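Sugar fermentation stimulation protein homolog (Pyrococcus furiosus, PDB 4DA2) probably binds DNA, joining an OB-fold domain to a PD-(D/E)xK nuclease-type domain that holds calcium ions. Local coordinates at residues H73-I78 with H214-G219; R104-E109 with L120-K125; L163-K168 with L202-E207; L137-Y142 with K183-K188. The protein carries 1 engineered substitution. One frame throughout, in Å; residues are numbered along the deposited sequence.

Contact 1 of 4, residues H73-I78 with H214-G219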
loop_
_atom_site.group_PDB
_atom_site.type_symbol
_atom_site.label_atom_id
_atom_site.label_comp_id
_atom_site.label_asym_id
_atom_site.label_seq_id
_atom_site.Cartn_x
_atom_site.Cartn_y
_atom_site.Cartn_z
ATOM N N HIS A 73 4.348 -2.895 17.068
ATOM C CA HIS A 73 4.144 -4.141 17.793
ATOM C C HIS A 73 5.273 -5.166 17.595
ATOM O O HIS A 73 5.036 -6.372 17.495
ATOM C CB HIS A 73 2.746 -4.702 17.483
ATOM C CG HIS A 73 1.645 -3.756 17.857
ATOM N ND1 HIS A 73 1.592 -3.127 19.085
ATOM C CD2 HIS A 73 0.579 -3.302 17.157
ATOM C CE1 HIS A 73 0.534 -2.338 19.130
ATOM N NE2 HIS A 73 -0.101 -2.429 17.974
ATOM N N GLY A 74 6.509 -4.676 17.576
ATOM C CA GLY A 74 7.660 -5.541 17.487
ATOM C C GLY A 74 8.059 -5.913 16.071
ATOM O O GLY A 74 9.099 -6.535 15.844
ATOM N N LYS A 75 7.230 -5.529 15.112
ATOM C CA LYS A 75 7.504 -5.800 13.704
ATOM C C LYS A 75 7.635 -4.424 13.049
ATOM O O LYS A 75 7.832 -3.396 13.750
ATOM C CB LYS A 75 6.341 -6.613 13.062
ATOM C CG LYS A 75 5.918 -7.926 13.770
ATOM C CD LYS A 75 6.898 -9.068 13.525
ATOM C CE LYS A 75 6.343 -10.481 13.875
ATOM N NZ LYS A 75 6.025 -10.667 15.333
ATOM N N ILE A 76 7.479 -4.374 11.725
ATOM C CA ILE A 76 7.541 -3.103 10.999
ATOM C C ILE A 76 6.307 -2.912 10.106
ATOM O O ILE A 76 6.022 -3.786 9.279
ATOM C CB ILE A 76 8.805 -3.023 10.141
ATOM C CG1 ILE A 76 10.054 -3.074 11.050
ATOM C CG2 ILE A 76 8.793 -1.715 9.319
ATOM C CD1 ILE A 76 11.375 -3.415 10.313
ATOM N N ALA A 77 5.598 -1.786 10.272
ATOM C CA ALA A 77 4.510 -1.397 9.353
ATOM C C ALA A 77 5.177 -0.770 8.122
ATOM O O ALA A 77 6.038 0.093 8.259
ATOM C CB ALA A 77 3.614 -0.390 10.011
ATOM N N ILE A 78 4.775 -1.187 6.924
ATOM C CA ILE A 78 5.409 -0.667 5.715
ATOM C C ILE A 78 4.556 0.493 5.218
ATOM O O ILE A 78 3.424 0.293 4.723
ATOM C CB ILE A 78 5.556 -1.750 4.614
ATOM C CG1 ILE A 78 6.425 -2.922 5.117
ATOM C CG2 ILE A 78 6.133 -1.090 3.346
ATOM C CD1 ILE A 78 6.450 -4.179 4.199
ATOM N N HIS A 214 3.603 -7.485 6.584
ATOM C CA HIS A 214 4.491 -6.738 7.471
ATOM C C HIS A 214 5.929 -7.071 7.093
ATOM O O HIS A 214 6.195 -7.958 6.252
ATOM C CB HIS A 214 4.194 -7.021 8.962
ATOM C CG HIS A 214 4.534 -8.415 9.384
ATOM N ND1 HIS A 214 3.610 -9.441 9.384
ATOM C CD2 HIS A 214 5.704 -8.967 9.779
ATOM C CE1 HIS A 214 4.192 -10.564 9.769
ATOM N NE2 HIS A 214 5.465 -10.306 10.017
ATOM N N MET A 215 6.868 -6.343 7.700
ATOM C CA MET A 215 8.273 -6.601 7.547
ATOM C C MET A 215 8.821 -6.923 8.937
ATOM O O MET A 215 8.376 -6.328 9.941
ATOM C CB MET A 215 8.967 -5.388 6.948
ATOM C CG MET A 215 10.471 -5.608 6.684
ATOM S SD MET A 215 11.213 -4.364 5.558
ATOM C CE MET A 215 10.914 -2.829 6.390
ATOM N N GLU A 216 9.697 -7.919 8.992
ATOM C CA GLU A 216 10.375 -8.288 10.225
ATOM C C GLU A 216 11.604 -7.410 10.350
ATOM O O GLU A 216 12.070 -6.866 9.360
ATOM C CB GLU A 216 10.812 -9.743 10.163
ATOM C CG GLU A 216 9.668 -10.720 9.862
ATOM C CD GLU A 216 8.892 -11.047 11.112
ATOM O OE1 GLU A 216 9.470 -10.858 12.201
ATOM O OE2 GLU A 216 7.722 -11.487 11.028
ATOM N N LEU A 217 12.136 -7.305 11.563
ATOM C CA LEU A 217 13.335 -6.499 11.804
ATOM C C LEU A 217 14.520 -6.970 10.974
ATOM O O LEU A 217 15.406 -6.172 10.657
ATOM C CB LEU A 217 13.711 -6.504 13.293
ATOM C CG LEU A 217 12.607 -6.087 14.272
ATOM C CD1 LEU A 217 13.068 -6.238 15.722
ATOM C CD2 LEU A 217 12.139 -4.673 13.994
ATOM N N SER A 218 14.516 -8.259 10.617
ATOM C CA SER A 218 15.464 -8.861 9.686
ATOM C C SER A 218 15.402 -8.330 8.231
ATOM O O SER A 218 16.283 -8.602 7.429
ATOM C CB SER A 218 15.242 -10.380 9.660
ATOM O OG SER A 218 13.992 -10.674 9.015
ATOM N N GLY A 219 14.354 -7.597 7.881
ATOM C CA GLY A 219 14.180 -7.153 6.499
ATOM C C GLY A 219 13.255 -8.054 5.695
ATOM O O GLY A 219 12.873 -7.696 4.579
#
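The imidazole of His214 is approached obliquely by the Lys75 chain, whose CD lies 3.9 Å from His214 CD2, while at the ring's edge and in its plane sits the carboxylate of Glu216. That edge contact is a hydrogen bond from His214 NE2 to Glu216 OE2 (2.7 Å), meeting the carboxylate from above its own plane. The other ring nitrogen, ND1, bonds Arg224, so both nitrogens are engaged and the ring's rotation is fixed. Lys75, bent at chi2 (-76°), runs alongside Glu216 and brings its CE to 3.3 Å from Glu216 OE2, but its NZ goes past without making a salt bridge. Beside this polar cluster a single antiparallel bridge links Ile76 and Met215: Ile76 N donates to Met215 O (2.8 Å), and Met215 N returns a straighter bond to Ile76 O (3.1 Å). Ile76 CG2 rests on Met215 CE, its CG1 meets Leu217 CD2 at 3.9 Å, and Ile78 CD1 abuts Met215 CB. The bridge stitches the last strand of the OB domain, 75-78, to strand 207-215 of the nuclease-type domain; Tyr54 of strand 52-57 packs on Ile76 and Leu217, and Ile221 of strand 220-229 on Ile78 and Met215.

Contact 2 of 4, residues R104-E109 with L120-K125. Engineered in segment 120-125: Ile121 (natural residue Leu). With CA (calcium ion), chain D.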
loop_
_atom_site.group_PDB
_atom_site.type_symbol
_atom_site.label_atom_id
_atom_site.label_comp_id
_atom_site.label_asym_id
_atom_site.label_seq_id
_atom_site.Cartn_x
_atom_site.Cartn_y
_atom_site.Cartn_z
ATOM N N ARG A 104 -0.095 -12.361 -15.341
ATOM C CA ARG A 104 1.105 -11.560 -15.104
ATOM C C ARG A 104 0.888 -10.088 -15.460
ATOM O O ARG A 104 0.003 -9.765 -16.261
ATOM C CB ARG A 104 2.268 -12.109 -15.925
ATOM C CG ARG A 104 2.011 -12.090 -17.428
ATOM C CD ARG A 104 3.136 -12.678 -18.229
ATOM N NE ARG A 104 2.897 -12.409 -19.647
ATOM C CZ ARG A 104 3.579 -11.533 -20.377
ATOM N NH1 ARG A 104 4.594 -10.843 -19.855
ATOM N NH2 ARG A 104 3.249 -11.361 -21.646
ATOM N N ILE A 105 1.706 -9.202 -14.881
ATOM C CA ILE A 105 1.616 -7.754 -15.212
ATOM C C ILE A 105 2.176 -7.552 -16.624
ATOM O O ILE A 105 3.256 -8.058 -16.948
ATOM C CB ILE A 105 2.365 -6.876 -14.155
ATOM C CG1 ILE A 105 1.680 -7.033 -12.784
ATOM C CG2 ILE A 105 2.398 -5.395 -14.583
ATOM C CD1 ILE A 105 2.581 -6.727 -11.563
ATOM N N ILE A 106 1.423 -6.848 -17.465
ATOM C CA ILE A 106 1.881 -6.489 -18.805
ATOM C C ILE A 106 2.063 -4.981 -18.974
ATOM O O ILE A 106 2.796 -4.536 -19.867
ATOM C CB ILE A 106 0.964 -7.069 -19.924
ATOM C CG1 ILE A 106 -0.472 -6.517 -19.825
ATOM C CG2 ILE A 106 0.972 -8.595 -19.882
ATOM C CD1 ILE A 106 -1.324 -6.734 -21.079
ATOM N N LYS A 107 1.408 -4.184 -18.123
ATOM C CA LYS A 107 1.590 -2.725 -18.165
ATOM C C LYS A 107 1.526 -2.180 -16.762
ATOM O O LYS A 107 0.682 -2.609 -15.974
ATOM C CB LYS A 107 0.496 -2.020 -18.965
ATOM C CG LYS A 107 0.590 -2.117 -20.480
ATOM C CD LYS A 107 -0.578 -1.384 -21.147
ATOM C CE LYS A 107 -0.482 -1.448 -22.670
ATOM N NZ LYS A 107 -1.708 -0.911 -23.321
ATOM N N ARG A 108 2.417 -1.237 -16.472
ATOM C CA ARG A 108 2.396 -0.482 -15.204
ATOM C C ARG A 108 1.922 0.940 -15.489
ATOM O O ARG A 108 2.289 1.538 -16.497
ATOM C CB ARG A 108 3.761 -0.473 -14.525
ATOM C CG ARG A 108 4.182 -1.839 -13.966
ATOM C CD ARG A 108 5.677 -1.921 -13.706
ATOM N NE ARG A 108 6.068 -3.313 -13.461
ATOM C CZ ARG A 108 7.233 -3.694 -12.946
ATOM N NH1 ARG A 108 8.148 -2.794 -12.606
ATOM N NH2 ARG A 108 7.485 -4.983 -12.767
ATOM N N GLU A 109 1.094 1.466 -14.600
ATOM C CA GLU A 109 0.484 2.810 -14.760
ATOM C C GLU A 109 -0.194 3.142 -16.097
ATOM O O GLU A 109 -0.010 4.258 -16.609
ATOM C CB GLU A 109 1.511 3.909 -14.427
ATOM C CG GLU A 109 2.176 3.736 -13.082
ATOM C CD GLU A 109 1.215 3.959 -11.934
ATOM O OE1 GLU A 109 0.499 4.979 -11.934
ATOM O OE2 GLU A 109 1.175 3.121 -11.013
ATOM N N LEU A 120 -2.144 -3.181 -15.533
ATOM C CA LEU A 120 -2.923 -4.020 -16.423
ATOM C C LEU A 120 -2.264 -5.377 -16.354
ATOM O O LEU A 120 -1.059 -5.507 -16.575
ATOM C CB LEU A 120 -2.910 -3.511 -17.865
ATOM C CG LEU A 120 -3.708 -4.395 -18.823
ATOM C CD1 LEU A 120 -5.172 -4.465 -18.399
ATOM C CD2 LEU A 120 -3.583 -3.902 -20.280
ATOM N N ILE A 121 -3.084 -6.362 -16.013
ATOM C CA ILE A 121 -2.651 -7.746 -15.823
ATOM C C ILE A 121 -3.317 -8.616 -16.888
ATOM O O ILE A 121 -4.500 -8.455 -17.189
ATOM C CB ILE A 121 -2.969 -8.200 -14.392
ATOM C CG1 ILE A 121 -1.968 -7.537 -13.448
ATOM C CG2 ILE A 121 -2.884 -9.746 -14.221
ATOM C CD1 ILE A 121 -2.319 -7.659 -11.980
ATOM N N GLU A 122 -2.536 -9.511 -17.475
ATOM C CA GLU A 122 -3.044 -10.391 -18.518
ATOM C C GLU A 122 -3.162 -11.804 -18.009
ATOM O O GLU A 122 -2.204 -12.355 -17.440
ATOM C CB GLU A 122 -2.169 -10.324 -19.776
ATOM C CG GLU A 122 -2.725 -11.173 -20.940
ATOM C CD GLU A 122 -1.862 -11.116 -22.204
ATOM O OE1 GLU A 122 -0.911 -10.310 -22.267
ATOM O OE2 GLU A 122 -2.159 -11.876 -23.140
ATOM N N CYS A 123 -4.348 -12.380 -18.197
ATOM C CA CYS A 123 -4.629 -13.768 -17.793
ATOM C C CYS A 123 -4.933 -14.623 -19.040
ATOM O O CYS A 123 -4.953 -14.096 -20.172
ATOM C CB CYS A 123 -5.825 -13.816 -16.852
ATOM S SG CYS A 123 -5.589 -12.847 -15.338
ATOM N N SER A 124 -5.182 -15.914 -18.828
ATOM C CA SER A 124 -5.556 -16.813 -19.923
ATOM C C SER A 124 -6.795 -16.360 -20.681
ATOM O O SER A 124 -6.807 -16.368 -21.914
ATOM C CB SER A 124 -5.779 -18.231 -19.414
ATOM O OG SER A 124 -4.545 -18.862 -19.166
ATOM N N LYS A 125 -7.830 -15.966 -19.955
ATOM C CA LYS A 125 -9.109 -15.695 -20.590
ATOM C C LYS A 125 -9.389 -14.211 -20.831
ATOM O O LYS A 125 -10.427 -13.860 -21.404
ATOM C CB LYS A 125 -10.244 -16.359 -19.802
ATOM C CG LYS A 125 -10.168 -17.883 -19.803
ATOM C CD LYS A 125 -11.178 -18.503 -18.856
ATOM C CE LYS A 125 -10.849 -19.962 -18.601
ATOM N NZ LYS A 125 -11.879 -20.638 -17.763
HETATM CA CA CA D . -0.387 4.405 -9.493
HETATM O O HOH W 1 -0.956 4.943 -7.199
HETATM O O HOH W 2 -0.948 6.908 -9.888
HETATM O O HOH W 3 -2.808 4.483 -10.071
HETATM O O HOH W 4 1.476 4.502 -8.633
#
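Ile106 turns its CG1 into the space between its own N and carbonyl carbon (chi1 62°), and Leu120 sets its CG opposite its backbone N (chi1 179°), which lets Ile106 CD1 meet Leu120 CD2 at 3.7 Å. Both belong to a classic beta bulge in an antiparallel pair of strands of the PD-(D/E)xK domain: Ile106 N and Lys107 N converge on Leu120 O, at 3.0 and 3.2 Å, so one carbonyl serves two donors and the register slips by a residue. Regular pairing continues at Arg104 and Glu122, which exchange two backbone bonds. Ile106 CG2 packs against Glu122 CB and, within its own strand, lies over one face of the Arg104 guanidinium. With an alanine at Ile106, Leu120 CD2 would probably lose its contact with CD1, and the Arg104 guanidinium, no longer covered on that face, would be freer to turn. On the sheet face carrying Ile105, its CG1 touches CG1 of Ile121, an engineered residue, at 3.7 Å. Cys123, just past the pairing, is tied by a disulfide to Cys103. Where strand 104-108 ends, Glu109 grips a calcium ion with both carboxylate oxygens, and Asp118 and four waters complete the shell; Glu109 OE1 is 2.7 Å and OE2 2.5 Å from the metal.

Contact 3 of 4, residues L163-K168 with L202-E207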
loop_
_atom_site.group_PDB
_atom_site.type_symbol
_atom_site.label_atom_id
_atom_site.label_comp_id
_atom_site.label_asym_id
_atom_site.label_seq_id
_atom_site.Cartn_x
_atom_site.Cartn_y
_atom_site.Cartn_z
ATOM N N LEU A 163 -15.042 1.082 -15.700
ATOM C CA LEU A 163 -14.564 -0.170 -16.306
ATOM C C LEU A 163 -15.572 -1.330 -16.068
ATOM O O LEU A 163 -16.006 -1.993 -17.021
ATOM C CB LEU A 163 -13.198 -0.539 -15.730
ATOM C CG LEU A 163 -12.000 0.269 -16.240
ATOM C CD1 LEU A 163 -10.795 -0.096 -15.409
ATOM C CD2 LEU A 163 -11.749 -0.081 -17.687
ATOM N N ALA A 164 -15.972 -1.540 -14.806
ATOM C CA ALA A 164 -16.884 -2.641 -14.453
ATOM C C ALA A 164 -18.242 -2.519 -15.143
ATOM O O ALA A 164 -18.814 -3.521 -15.553
ATOM C CB ALA A 164 -17.072 -2.740 -12.957
ATOM N N ARG A 165 -18.752 -1.291 -15.243
ATOM C CA ARG A 165 -20.039 -1.043 -15.930
ATOM C C ARG A 165 -19.940 -1.231 -17.436
ATOM O O ARG A 165 -20.916 -1.616 -18.089
ATOM C CB ARG A 165 -20.577 0.338 -15.609
ATOM C CG ARG A 165 -21.236 0.386 -14.247
ATOM C CD ARG A 165 -21.594 1.803 -13.830
ATOM N NE ARG A 165 -22.129 1.793 -12.471
ATOM C CZ ARG A 165 -22.230 2.866 -11.692
ATOM N NH1 ARG A 165 -21.852 4.065 -12.132
ATOM N NH2 ARG A 165 -22.712 2.744 -10.465
ATOM N N ASP A 166 -18.754 -0.979 -17.978
ATOM C CA ASP A 166 -18.472 -1.287 -19.370
ATOM C C ASP A 166 -18.208 -2.778 -19.567
ATOM O O ASP A 166 -17.878 -3.212 -20.667
ATOM C CB ASP A 166 -17.286 -0.472 -19.875
ATOM C CG ASP A 166 -17.631 0.983 -20.106
ATOM O OD1 ASP A 166 -18.813 1.362 -19.997
ATOM O OD2 ASP A 166 -16.710 1.759 -20.390
ATOM N N GLY A 167 -18.339 -3.550 -18.492
ATOM C CA GLY A 167 -18.099 -4.998 -18.519
ATOM C C GLY A 167 -16.644 -5.412 -18.635
ATOM O O GLY A 167 -16.343 -6.493 -19.146
ATOM N N LYS A 168 -15.733 -4.562 -18.166
ATOM C CA LYS A 168 -14.324 -4.942 -18.104
ATOM C C LYS A 168 -13.975 -5.400 -16.688
ATOM O O LYS A 168 -14.659 -5.034 -15.715
ATOM C CB LYS A 168 -13.417 -3.805 -18.555
ATOM C CG LYS A 168 -13.508 -3.535 -20.056
ATOM C CD LYS A 168 -13.311 -2.071 -20.345
ATOM C CE LYS A 168 -13.299 -1.802 -21.843
ATOM N NZ LYS A 168 -12.864 -0.407 -22.137
ATOM N N LEU A 202 -18.412 -2.149 -5.373
ATOM C CA LEU A 202 -18.876 -3.516 -5.090
ATOM C C LEU A 202 -20.103 -3.854 -5.930
ATOM O O LEU A 202 -20.151 -4.881 -6.604
ATOM C CB LEU A 202 -19.219 -3.673 -3.612
ATOM C CG LEU A 202 -18.201 -4.241 -2.626
ATOM C CD1 LEU A 202 -18.912 -4.477 -1.281
ATOM C CD2 LEU A 202 -17.563 -5.511 -3.161
ATOM N N GLU A 203 -21.080 -2.951 -5.918
ATOM C CA GLU A 203 -22.313 -3.130 -6.676
ATOM C C GLU A 203 -22.107 -3.180 -8.175
ATOM O O GLU A 203 -22.803 -3.925 -8.868
ATOM C CB GLU A 203 -23.320 -2.032 -6.320
ATOM C CG GLU A 203 -23.835 -2.136 -4.896
ATOM C CD GLU A 203 -24.800 -1.014 -4.557
ATOM O OE1 GLU A 203 -25.281 -0.327 -5.486
ATOM O OE2 GLU A 203 -25.070 -0.822 -3.362
ATOM N N ALA A 204 -21.117 -2.433 -8.674
ATOM C CA ALA A 204 -20.857 -2.315 -10.093
ATOM C C ALA A 204 -20.092 -3.504 -10.663
ATOM O O ALA A 204 -20.093 -3.703 -11.874
ATOM C CB ALA A 204 -20.112 -0.993 -10.423
ATOM N N GLY A 205 -19.450 -4.291 -9.795
ATOM C CA GLY A 205 -18.656 -5.436 -10.248
ATOM C C GLY A 205 -17.155 -5.288 -10.032
ATOM O O GLY A 205 -16.384 -6.160 -10.461
ATOM N N VAL A 206 -16.719 -4.189 -9.404
ATOM C CA VAL A 206 -15.279 -4.052 -9.092
ATOM C C VAL A 206 -14.940 -5.030 -7.967
ATOM O O VAL A 206 -15.586 -5.027 -6.909
ATOM C CB VAL A 206 -14.875 -2.629 -8.638
ATOM C CG1 VAL A 206 -13.344 -2.574 -8.291
ATOM C CG2 VAL A 206 -15.270 -1.575 -9.681
ATOM N N GLU A 207 -13.936 -5.876 -8.196
ATOM C CA GLU A 207 -13.547 -6.850 -7.152
ATOM C C GLU A 207 -12.712 -6.128 -6.100
ATOM O O GLU A 207 -11.836 -5.300 -6.432
ATOM C CB GLU A 207 -12.780 -8.019 -7.751
ATOM C CG GLU A 207 -13.611 -8.801 -8.785
ATOM C CD GLU A 207 -14.728 -9.657 -8.174
ATOM O OE1 GLU A 207 -14.516 -10.223 -7.086
ATOM O OE2 GLU A 207 -15.820 -9.780 -8.788
#
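Ala164 presses its methyl group into the turn that follows helix 192-204, with CB 3.4 Å from Ala204 O. Two Schellman motifs meet here: the chain leaves helix 151-165 at Gly167 and helix 192-204 at Gly205, each with positive phi and bonds back into the last turn. Both helices belong to the PD-(D/E)xK domain, and each lies on the connection between parallel neighbours of its sheet, the first from strand 127-139 to 169-176, the second on the way from 169-176 to 207-215. The tight half of the contact is all about that one methyl. Besides the carbonyl it meets Val206 CG2 at 3.9 Å and the backbone of Gly205 and Val206. At its backbone angles a CB on Gly205 would jam against the carbonyl O of Ala204, which by itself calls for glycine. Val206 also touches Leu160 and Ala204 touches Ile161, so residues about one turn before Ala164 on the same helix also meet this turn. The outer half is thin. Arg165 stretches out from CG to NE and only passes Ala204, its NE 4.0 Å from Ala204 CB with the guanidinium set obliquely; its charge goes instead to a salt bridge with Glu200, on the surface. What finishes the first helix is backbone bonding: Gly167 N reaches back to Ala164 O at 3.0 Å, and Lys168 N to Leu163 O at 2.8 Å.

Contact 4 of 4, residues L137-Y142 with K183-K188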
loop_
_atom_site.group_PDB
_atom_site.type_symbol
_atom_site.label_atom_id
_atom_site.label_comp_id
_atom_site.label_asym_id
_atom_site.label_seq_id
_atom_site.Cartn_x
_atom_site.Cartn_y
_atom_site.Cartn_z
ATOM N N LEU A 137 -3.652 2.494 8.336
ATOM C CA LEU A 137 -4.330 3.118 9.470
ATOM C C LEU A 137 -5.032 2.024 10.270
ATOM O O LEU A 137 -5.803 1.242 9.713
ATOM C CB LEU A 137 -5.331 4.172 8.985
ATOM C CG LEU A 137 -6.144 4.898 10.071
ATOM C CD1 LEU A 137 -5.275 5.813 10.943
ATOM C CD2 LEU A 137 -7.326 5.654 9.493
ATOM N N ARG A 138 -4.733 1.935 11.564
ATOM C CA ARG A 138 -5.227 0.831 12.378
ATOM C C ARG A 138 -6.385 1.244 13.251
ATOM O O ARG A 138 -6.352 2.292 13.891
ATOM C CB ARG A 138 -4.119 0.289 13.276
ATOM C CG ARG A 138 -4.606 -0.716 14.353
ATOM C CD ARG A 138 -3.569 -0.951 15.442
ATOM N NE ARG A 138 -2.280 -1.334 14.883
ATOM C CZ ARG A 138 -1.966 -2.555 14.451
ATOM N NH1 ARG A 138 -2.859 -3.539 14.513
ATOM N NH2 ARG A 138 -0.762 -2.785 13.939
ATOM N N GLU A 139 -7.404 0.402 13.267
ATOM C CA GLU A 139 -8.440 0.457 14.299
ATOM C C GLU A 139 -8.664 -0.966 14.782
ATOM O O GLU A 139 -9.362 -1.754 14.139
ATOM C CB GLU A 139 -9.743 1.057 13.783
ATOM C CG GLU A 139 -10.838 1.138 14.858
ATOM C CD GLU A 139 -12.219 1.331 14.273
ATOM O OE1 GLU A 139 -12.509 2.444 13.772
ATOM O OE2 GLU A 139 -13.013 0.364 14.323
ATOM N N GLY A 140 -8.042 -1.301 15.910
ATOM C CA GLY A 140 -8.108 -2.661 16.450
ATOM C C GLY A 140 -7.566 -3.706 15.492
ATOM O O GLY A 140 -6.398 -3.679 15.124
ATOM N N GLU A 141 -8.439 -4.603 15.044
ATOM C CA GLU A 141 -8.027 -5.659 14.132
ATOM C C GLU A 141 -8.114 -5.220 12.672
ATOM O O GLU A 141 -7.799 -6.006 11.775
ATOM C CB GLU A 141 -8.892 -6.906 14.356
ATOM C CG GLU A 141 -8.370 -7.809 15.504
ATOM C CD GLU A 141 -7.019 -8.442 15.198
ATOM O OE1 GLU A 141 -6.830 -8.919 14.063
ATOM O OE2 GLU A 141 -6.144 -8.470 16.090
ATOM N N TYR A 142 -8.572 -3.990 12.434
ATOM C CA TYR A 142 -8.777 -3.499 11.057
ATOM C C TYR A 142 -7.568 -2.707 10.555
ATOM O O TYR A 142 -7.000 -1.908 11.302
ATOM C CB TYR A 142 -10.012 -2.585 10.949
ATOM C CG TYR A 142 -11.325 -3.293 11.187
ATOM C CD1 TYR A 142 -12.080 -3.788 10.113
ATOM C CD2 TYR A 142 -11.819 -3.466 12.481
ATOM C CE1 TYR A 142 -13.303 -4.458 10.334
ATOM C CE2 TYR A 142 -13.028 -4.116 12.710
ATOM C CZ TYR A 142 -13.762 -4.614 11.631
ATOM O OH TYR A 142 -14.952 -5.269 11.871
ATOM N N LYS A 183 -8.524 -7.878 9.393
ATOM C CA LYS A 183 -9.659 -7.336 8.623
ATOM C C LYS A 183 -9.318 -6.017 7.949
ATOM O O LYS A 183 -8.303 -5.417 8.261
ATOM C CB LYS A 183 -10.888 -7.136 9.532
ATOM C CG LYS A 183 -11.381 -8.429 10.177
ATOM C CD LYS A 183 -12.718 -8.222 10.875
ATOM C CE LYS A 183 -12.531 -7.638 12.263
ATOM N NZ LYS A 183 -12.177 -8.679 13.260
ATOM N N PHE A 184 -10.152 -5.620 6.992
ATOM C CA PHE A 184 -10.081 -4.313 6.363
ATOM C C PHE A 184 -11.434 -3.622 6.361
ATOM O O PHE A 184 -12.433 -4.277 6.102
ATOM C CB PHE A 184 -9.562 -4.429 4.885
ATOM C CG PHE A 184 -9.766 -3.152 4.102
ATOM C CD1 PHE A 184 -8.809 -2.133 4.130
ATOM C CD2 PHE A 184 -10.965 -2.921 3.429
ATOM C CE1 PHE A 184 -9.059 -0.913 3.457
ATOM C CE2 PHE A 184 -11.205 -1.737 2.744
ATOM C CZ PHE A 184 -10.247 -0.716 2.764
ATOM N N LYS A 185 -11.481 -2.303 6.602
ATOM C CA LYS A 185 -12.652 -1.491 6.247
ATOM C C LYS A 185 -12.247 -0.074 5.860
ATOM O O LYS A 185 -11.190 0.386 6.299
ATOM C CB LYS A 185 -13.667 -1.450 7.398
ATOM C CG LYS A 185 -13.153 -0.737 8.632
ATOM C CD LYS A 185 -14.147 -0.910 9.776
ATOM C CE LYS A 185 -13.643 -0.184 11.023
ATOM N NZ LYS A 185 -14.637 -0.298 12.148
ATOM N N PRO A 186 -13.068 0.611 5.038
ATOM C CA PRO A 186 -12.810 2.038 4.781
ATOM C C PRO A 186 -12.930 2.866 6.062
ATOM O O PRO A 186 -13.726 2.547 6.953
ATOM C CB PRO A 186 -13.892 2.449 3.792
ATOM C CG PRO A 186 -14.520 1.149 3.278
ATOM C CD PRO A 186 -14.275 0.119 4.341
ATOM N N TYR A 187 -12.064 3.864 6.172
ATOM C CA TYR A 187 -12.128 4.821 7.263
ATOM C C TYR A 187 -13.035 5.932 6.761
ATOM O O TYR A 187 -12.612 6.861 6.077
ATOM C CB TYR A 187 -10.736 5.307 7.650
ATOM C CG TYR A 187 -10.718 6.321 8.787
ATOM C CD1 TYR A 187 -11.443 6.093 9.951
ATOM C CD2 TYR A 187 -9.943 7.487 8.692
ATOM C CE1 TYR A 187 -11.422 7.006 10.999
ATOM C CE2 TYR A 187 -9.904 8.410 9.761
ATOM C CZ TYR A 187 -10.665 8.154 10.884
ATOM O OH TYR A 187 -10.645 9.042 11.929
ATOM N N LYS A 188 -14.317 5.788 7.108
ATOM C CA LYS A 188 -15.395 6.659 6.615
ATOM C C LYS A 188 -15.093 8.116 6.926
ATOM O O LYS A 188 -15.177 8.949 6.036
ATOM C CB LYS A 188 -16.734 6.234 7.239
ATOM C CG LYS A 188 -17.958 6.917 6.613
ATOM C CD LYS A 188 -19.270 6.257 7.021
ATOM C CE LYS A 188 -20.458 6.983 6.391
ATOM N NZ LYS A 188 -21.756 6.594 7.024
#
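Leu137 lays its CD2 over one face of the Tyr187 ring, 3.7 Å from the ring centroid, in a CH-pi contact; the methyl is shifted toward the ring's inner end and comes within 3.3 Å of Tyr187 CD2. Two residues on, Glu139 stretches its chain out, with CG opposite the backbone N (chi1 -179°), and crosses the Lys185 chain at about a right angle. Its OE2 takes a salt bridge from Lys185 NZ at 2.8 Å, the ammonium sitting above the carboxylate plane. The chain then reverses: Glu139 to Tyr142 is a type II' turn with Gly140 at its first corner, closed by paired backbone bonds between Glu139 and Tyr142. This is a beta hairpin joining strands 127-139 and 142-145, and strand 183-186 lines up parallel to the second arm. Glu141 O receives Lys183 N at 3.1 Å, while the Glu141 carboxylate bonds Ser182. Tyr142, bridged to Lys183, is clasped by two lysine chains on opposite ring faces. Lys183 CE lies 3.3 Å from Tyr142 CZ on one; on the other, Lys185 CD sits toward the rim and carries its NZ to 4.3 Å from the ring centroid, 14° off the normal, a cation-pi contact. Replacing this tyrosine with an alanine would probably open a gap between the two lysines and leave Lys185 NZ with Glu139 but no aromatic face. At the ring edge lies Phe184 C, and the Tyr142 hydroxyl is hydrogen-bonded to Glu230 OE2.

How the contacts relate
Contact 1 joins the OB domain to the nuclease-type domain across 135 intervening residues, among which the other three fall. Contact 2 closes before contacts 3 and 4 begin; those two interleave, since 137-142 and 163-168 come first and 183-188 and 202-207 follow. Contacts 1, 2 and 4 all reach the same large mixed sheet, while contact 3 joins helix ends. Contacts 1 and 4 touch, His73 CD2 lying 3.5 Å from Arg138 NH2. Contact 3 is remote from contact 1, their centres about 35 Å apart across the chain's centre, but about 17 Å centre to centre from contact 2. One contact thus couples the domains; the other three lie within the nuclease-type domain.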